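PDB 2ZTS: putative uncharacterized protein PH0186, which probably binds ATP as a KaiC-like member of the P-loop NTPases, and is seen here as a six-chain assembly with ADP and magnesium. Local coordinates for residues 45-56 with 78-88. Residues are numbered along the deposited sequence; the frame is centred on the assembly and turned at random.
Sequences TFAAQFIYKGAE and MASFGWDFEKY. With ADP (adenosine-5'-diphosphate), chain H.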
loop_
_atom_site.group_PDB
_atom_site.type_symbol
_atom_site.label_atom_id
_atom_site.label_comp_id
_atom_site.label_asym_id
_atom_site.label_seq_id
_atom_site.Cartn_x
_atom_site.Cartn_y
_atom_site.Cartn_z
ATOM N N THR C 45 -24.255 -19.411 -5.276
ATOM C CA THR C 45 -24.976 -20.548 -4.779
ATOM C C THR C 45 -25.978 -20.202 -3.682
ATOM O O THR C 45 -27.150 -20.546 -3.756
ATOM C CB THR C 45 -23.946 -21.592 -4.294
ATOM O OG1 THR C 45 -23.243 -22.050 -5.456
ATOM C CG2 THR C 45 -24.606 -22.849 -3.773
ATOM N N PHE C 46 -25.486 -19.516 -2.673
ATOM C CA PHE C 46 -26.256 -19.008 -1.544
ATOM C C PHE C 46 -27.390 -18.061 -2.044
ATOM O O PHE C 46 -28.542 -18.231 -1.677
ATOM C CB PHE C 46 -25.274 -18.275 -0.671
ATOM C CG PHE C 46 -25.809 -17.828 0.616
ATOM C CD1 PHE C 46 -25.400 -18.422 1.774
ATOM C CD2 PHE C 46 -26.740 -16.792 0.667
ATOM C CE1 PHE C 46 -25.903 -17.996 2.978
ATOM C CE2 PHE C 46 -27.257 -16.353 1.888
ATOM C CZ PHE C 46 -26.842 -16.932 3.034
ATOM N N ALA C 47 -27.074 -17.128 -2.944
ATOM C CA ALA C 47 -28.085 -16.241 -3.570
ATOM C C ALA C 47 -29.137 -16.978 -4.417
ATOM O O ALA C 47 -30.342 -16.624 -4.378
ATOM C CB ALA C 47 -27.441 -15.207 -4.398
ATOM N N ALA C 48 -28.716 -18.038 -5.100
ATOM C CA ALA C 48 -29.611 -18.803 -5.929
ATOM C C ALA C 48 -30.540 -19.627 -5.047
ATOM O O ALA C 48 -31.729 -19.741 -5.350
ATOM C CB ALA C 48 -28.871 -19.660 -6.859
ATOM N N GLN C 49 -29.987 -20.191 -3.977
ATOM C CA GLN C 49 -30.743 -20.986 -3.048
ATOM C C GLN C 49 -31.864 -20.159 -2.417
ATOM O O GLN C 49 -33.013 -20.627 -2.275
ATOM C CB GLN C 49 -29.812 -21.559 -1.968
ATOM C CG GLN C 49 -30.309 -22.831 -1.293
ATOM C CD GLN C 49 -29.184 -23.572 -0.575
ATOM O OE1 GLN C 49 -28.053 -23.546 -1.043
ATOM N NE2 GLN C 49 -29.480 -24.184 0.581
ATOM N N PHE C 50 -31.537 -18.914 -2.074
ATOM C CA PHE C 50 -32.485 -17.973 -1.499
ATOM C C PHE C 50 -33.658 -17.781 -2.448
ATOM O O PHE C 50 -34.794 -17.768 -1.993
ATOM C CB PHE C 50 -31.773 -16.636 -1.199
ATOM C CG PHE C 50 -32.676 -15.453 -0.837
ATOM C CD1 PHE C 50 -33.310 -15.374 0.399
ATOM C CD2 PHE C 50 -32.727 -14.349 -1.631
ATOM C CE1 PHE C 50 -34.041 -14.268 0.762
ATOM C CE2 PHE C 50 -33.469 -13.203 -1.251
ATOM C CZ PHE C 50 -34.105 -13.176 -0.059
ATOM N N ILE C 51 -33.396 -17.545 -3.732
ATOM C CA ILE C 51 -34.469 -17.298 -4.689
ATOM C C ILE C 51 -35.227 -18.589 -4.977
ATOM O O ILE C 51 -36.457 -18.621 -4.935
ATOM C CB ILE C 51 -33.949 -16.743 -6.021
ATOM C CG1 ILE C 51 -33.317 -15.365 -5.850
ATOM C CG2 ILE C 51 -35.085 -16.609 -7.055
ATOM C CD1 ILE C 51 -34.231 -14.311 -5.318
ATOM N N TYR C 52 -34.474 -19.654 -5.233
ATOM C CA TYR C 52 -35.066 -20.920 -5.607
ATOM C C TYR C 52 -35.895 -21.533 -4.488
ATOM O O TYR C 52 -37.002 -22.005 -4.740
ATOM C CB TYR C 52 -34.034 -21.927 -6.006
ATOM C CG TYR C 52 -34.658 -23.200 -6.514
ATOM C CD1 TYR C 52 -35.228 -23.235 -7.762
ATOM C CD2 TYR C 52 -34.688 -24.357 -5.741
ATOM C CE1 TYR C 52 -35.855 -24.416 -8.250
ATOM C CE2 TYR C 52 -35.306 -25.558 -6.230
ATOM C CZ TYR C 52 -35.880 -25.569 -7.482
ATOM O OH TYR C 52 -36.497 -26.707 -8.026
ATOM N N LYS C 53 -35.339 -21.562 -3.284
ATOM C CA LYS C 53 -36.069 -22.051 -2.133
ATOM C C LYS C 53 -37.201 -21.089 -1.739
ATOM O O LYS C 53 -38.256 -21.511 -1.286
ATOM C CB LYS C 53 -35.166 -22.292 -0.929
ATOM C CG LYS C 53 -34.231 -23.453 -1.086
ATOM C CD LYS C 53 -34.993 -24.746 -1.395
ATOM C CE LYS C 53 -34.212 -26.004 -1.099
ATOM N NZ LYS C 53 -34.902 -27.179 -1.688
ATOM N N GLY C 54 -36.967 -19.803 -1.880
ATOM C CA GLY C 54 -38.049 -18.880 -1.706
ATOM C C GLY C 54 -39.275 -19.339 -2.508
ATOM O O GLY C 54 -40.349 -19.459 -1.953
ATOM N N ALA C 55 -39.091 -19.606 -3.794
ATOM C CA ALA C 55 -40.167 -19.999 -4.685
ATOM C C ALA C 55 -40.732 -21.412 -4.427
ATOM O O ALA C 55 -41.959 -21.598 -4.416
ATOM C CB ALA C 55 -39.708 -19.882 -6.147
ATOM N N GLU C 56 -39.839 -22.385 -4.248
ATOM C CA GLU C 56 -40.180 -23.796 -4.187
ATOM C C GLU C 56 -40.739 -24.200 -2.839
ATOM O O GLU C 56 -41.656 -24.985 -2.770
ATOM C CB GLU C 56 -38.933 -24.655 -4.462
ATOM C CG GLU C 56 -39.225 -26.152 -4.574
ATOM C CD GLU C 56 -38.243 -27.064 -3.868
ATOM O OE1 GLU C 56 -37.301 -26.585 -3.193
ATOM O OE2 GLU C 56 -38.416 -28.299 -3.997
HETATM N N MSE C 78 -27.360 -24.728 -11.620
HETATM C CA MSE C 78 -28.158 -24.945 -10.445
HETATM C C MSE C 78 -28.896 -26.278 -10.565
HETATM O O MSE C 78 -29.325 -26.859 -9.539
HETATM C CB MSE C 78 -29.107 -23.770 -10.218
HETATM C CG MSE C 78 -28.418 -22.408 -9.881
HETATM SE SE MSE C 78 -27.140 -22.605 -8.379
HETATM C CE MSE C 78 -25.720 -21.297 -8.978
ATOM N N ALA C 79 -28.996 -26.811 -11.785
ATOM C CA ALA C 79 -29.529 -28.155 -11.960
ATOM C C ALA C 79 -28.670 -29.199 -11.251
ATOM O O ALA C 79 -29.219 -30.220 -10.839
ATOM C CB ALA C 79 -29.661 -28.522 -13.438
ATOM N N SER C 80 -27.369 -28.927 -11.054
ATOM C CA SER C 80 -26.486 -29.858 -10.377
ATOM C C SER C 80 -26.770 -29.992 -8.886
ATOM O O SER C 80 -26.314 -30.942 -8.251
ATOM C CB SER C 80 -24.985 -29.552 -10.681
ATOM O OG SER C 80 -24.447 -28.369 -10.027
ATOM N N PHE C 81 -27.506 -29.040 -8.322
ATOM C CA PHE C 81 -28.099 -29.182 -6.986
ATOM C C PHE C 81 -29.538 -29.771 -6.986
ATOM O O PHE C 81 -30.209 -29.845 -5.955
ATOM C CB PHE C 81 -28.096 -27.826 -6.237
ATOM C CG PHE C 81 -26.721 -27.247 -6.045
ATOM C CD1 PHE C 81 -25.734 -27.989 -5.422
ATOM C CD2 PHE C 81 -26.411 -26.006 -6.525
ATOM C CE1 PHE C 81 -24.495 -27.508 -5.275
ATOM C CE2 PHE C 81 -25.161 -25.486 -6.383
ATOM C CZ PHE C 81 -24.187 -26.237 -5.722
ATOM N N GLY C 82 -30.036 -30.171 -8.131
ATOM C CA GLY C 82 -31.424 -30.596 -8.187
ATOM C C GLY C 82 -32.421 -29.465 -8.312
ATOM O O GLY C 82 -33.606 -29.702 -8.110
ATOM N N TRP C 83 -31.974 -28.246 -8.633
ATOM C CA TRP C 83 -32.902 -27.108 -8.664
ATOM C C TRP C 83 -33.274 -26.851 -10.093
ATOM O O TRP C 83 -32.400 -26.574 -10.960
ATOM C CB TRP C 83 -32.352 -25.824 -7.995
ATOM C CG TRP C 83 -31.845 -25.996 -6.546
ATOM C CD1 TRP C 83 -32.313 -26.861 -5.598
ATOM C CD2 TRP C 83 -30.813 -25.231 -5.895
ATOM N NE1 TRP C 83 -31.655 -26.673 -4.403
ATOM C CE2 TRP C 83 -30.729 -25.683 -4.564
ATOM C CE3 TRP C 83 -29.967 -24.190 -6.301
ATOM C CZ2 TRP C 83 -29.790 -25.191 -3.682
ATOM C CZ3 TRP C 83 -29.072 -23.692 -5.426
ATOM C CH2 TRP C 83 -28.970 -24.191 -4.129
ATOM N N ASP C 84 -34.586 -26.945 -10.324
ATOM C CA ASP C 84 -35.214 -26.756 -11.623
ATOM C C ASP C 84 -35.745 -25.307 -11.763
ATOM O O ASP C 84 -36.933 -24.993 -11.523
ATOM C CB ASP C 84 -36.338 -27.808 -11.768
ATOM C CG ASP C 84 -36.857 -27.946 -13.205
ATOM O OD1 ASP C 84 -36.653 -27.053 -14.038
ATOM O OD2 ASP C 84 -37.494 -28.931 -13.590
ATOM N N PHE C 85 -34.848 -24.403 -12.151
ATOM C CA PHE C 85 -35.213 -22.997 -12.255
ATOM C C PHE C 85 -36.301 -22.832 -13.326
ATOM O O PHE C 85 -37.298 -22.098 -13.123
ATOM C CB PHE C 85 -33.993 -22.090 -12.534
ATOM C CG PHE C 85 -33.330 -21.575 -11.297
ATOM C CD1 PHE C 85 -32.513 -22.395 -10.536
ATOM C CD2 PHE C 85 -33.574 -20.296 -10.859
ATOM C CE1 PHE C 85 -31.923 -21.912 -9.351
ATOM C CE2 PHE C 85 -32.982 -19.810 -9.676
ATOM C CZ PHE C 85 -32.172 -20.636 -8.925
ATOM N N GLU C 86 -36.131 -23.491 -14.459
ATOM C CA GLU C 86 -37.069 -23.228 -15.536
ATOM C C GLU C 86 -38.530 -23.600 -15.171
ATOM O O GLU C 86 -39.469 -22.875 -15.552
ATOM C CB GLU C 86 -36.594 -23.776 -16.862
ATOM C CG GLU C 86 -36.624 -25.287 -17.061
ATOM C CD GLU C 86 -36.370 -25.670 -18.529
ATOM O OE1 GLU C 86 -36.518 -26.875 -18.882
ATOM O OE2 GLU C 86 -36.028 -24.755 -19.330
ATOM N N LYS C 87 -38.708 -24.669 -14.379
ATOM C CA LYS C 87 -40.042 -25.058 -13.927
ATOM C C LYS C 87 -40.741 -23.863 -13.267
ATOM O O LYS C 87 -41.890 -23.549 -13.587
ATOM C CB LYS C 87 -39.943 -26.249 -12.977
ATOM C CG LYS C 87 -41.295 -26.734 -12.423
ATOM C CD LYS C 87 -41.101 -27.644 -11.214
ATOM C CE LYS C 87 -42.434 -28.173 -10.684
ATOM N NZ LYS C 87 -43.316 -27.046 -10.204
ATOM N N TYR C 88 -40.040 -23.151 -12.375
ATOM C CA TYR C 88 -40.670 -22.024 -11.659
ATOM C C TYR C 88 -40.776 -20.771 -12.501
ATOM O O TYR C 88 -41.687 -19.981 -12.300
ATOM C CB TYR C 88 -40.008 -21.798 -10.275
ATOM C CG TYR C 88 -40.280 -22.962 -9.351
ATOM C CD1 TYR C 88 -41.458 -23.039 -8.623
ATOM C CD2 TYR C 88 -39.404 -24.019 -9.282
ATOM C CE1 TYR C 88 -41.734 -24.132 -7.844
ATOM C CE2 TYR C 88 -39.640 -25.091 -8.485
ATOM C CZ TYR C 88 -40.818 -25.155 -7.770
ATOM O OH TYR C 88 -41.040 -26.257 -6.953
HETATM P PB ADP H . -18.709 -17.531 -5.854
HETATM O O1B ADP H . -18.493 -17.069 -4.477
HETATM O O2B ADP H . -17.476 -17.335 -6.745
HETATM O O3B ADP H . -19.974 -16.889 -6.529
HETATM P PA ADP H . -20.014 -20.127 -6.224
HETATM O O1A ADP H . -21.402 -19.987 -5.561
HETATM O O2A ADP H . -20.055 -20.017 -7.730
HETATM O O3A ADP H . -18.907 -19.124 -5.582
HETATM O "O5'" ADP H . -19.454 -21.514 -5.688
HETATM C "C5'" ADP H . -19.129 -22.570 -6.533
HETATM C "C4'" ADP H . -18.549 -23.727 -5.755
HETATM O "O4'" ADP H . -19.493 -24.622 -5.211
HETATM C "C3'" ADP H . -17.626 -24.531 -6.649
HETATM O "O3'" ADP H . -16.396 -23.810 -6.749
HETATM C "C2'" ADP H . -17.612 -25.877 -5.951
HETATM O "O2'" ADP H . -16.678 -25.928 -4.931
HETATM C "C1'" ADP H . -18.999 -25.964 -5.302
HETATM N N9 ADP H . -19.980 -26.696 -6.118
HETATM C C8 ADP H . -20.514 -26.297 -7.338
HETATM N N7 ADP H . -21.409 -27.220 -7.747
HETATM C C5 ADP H . -21.410 -28.228 -6.830
HETATM C C6 ADP H . -22.122 -29.421 -6.735
HETATM N N6 ADP H . -23.192 -29.648 -7.511
HETATM N N1 ADP H . -21.920 -30.236 -5.620
HETATM C C2 ADP H . -21.028 -29.870 -4.624
HETATM N N3 ADP H . -20.322 -28.666 -4.716
HETATM C C4 ADP H . -20.521 -27.885 -5.797
#
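Tyr52 lies at the centre of an aromatic cluster with Trp83, Phe85 and Tyr88 that packs the helix following the Walker A P-loop of this KaiC-like domain against the connection after helix 71-79 and the start of helix 85-90. Trp83 CB sits over the middle of one face of the Tyr52 ring in a CH-pi contact, 3.4 Å from its centroid. Beyond it the indole five-membered ring lies nearly parallel to the phenol, at 26°, but slid aside with little overlap. Phe85 meets the tyrosine obliquely, its CZ 3.7 Å from Tyr52 CB, while Tyr88 stands almost perpendicular and turns its edge to the phenol oxygen.

At the other end of the indole, CH2 and CZ2 rest against the extended chain of Gln49, whose OE1 comes in at the ring edge and accepts from Ile242 N. Ala48 CB touches both Phe85 CZ and Met78 SE, 3.7 Å from SE.

One hydrogen bond links the segments: Asp84 N donates to Tyr52 OH at 3.0 Å and 155°. With CG anti to the backbone N (chi1 -175°), the phenol leans out from its helix to reach this amide, just where Asp84 caps helix 85-90. A leucine in place of Tyr52 would probably leave the Asp84 amide without this acceptor and open a gap beneath Trp83 CB.

The same two segments also grip the nucleotide. Thr45 N and OG1 both bind O1A of ADP, and Ser80 OG accepts from the adenine N6. Between these ends, Phe81 lays CE1 3.4 Å from ADP N6, while its CE2 touches Thr45 CG2 at 3.8 Å.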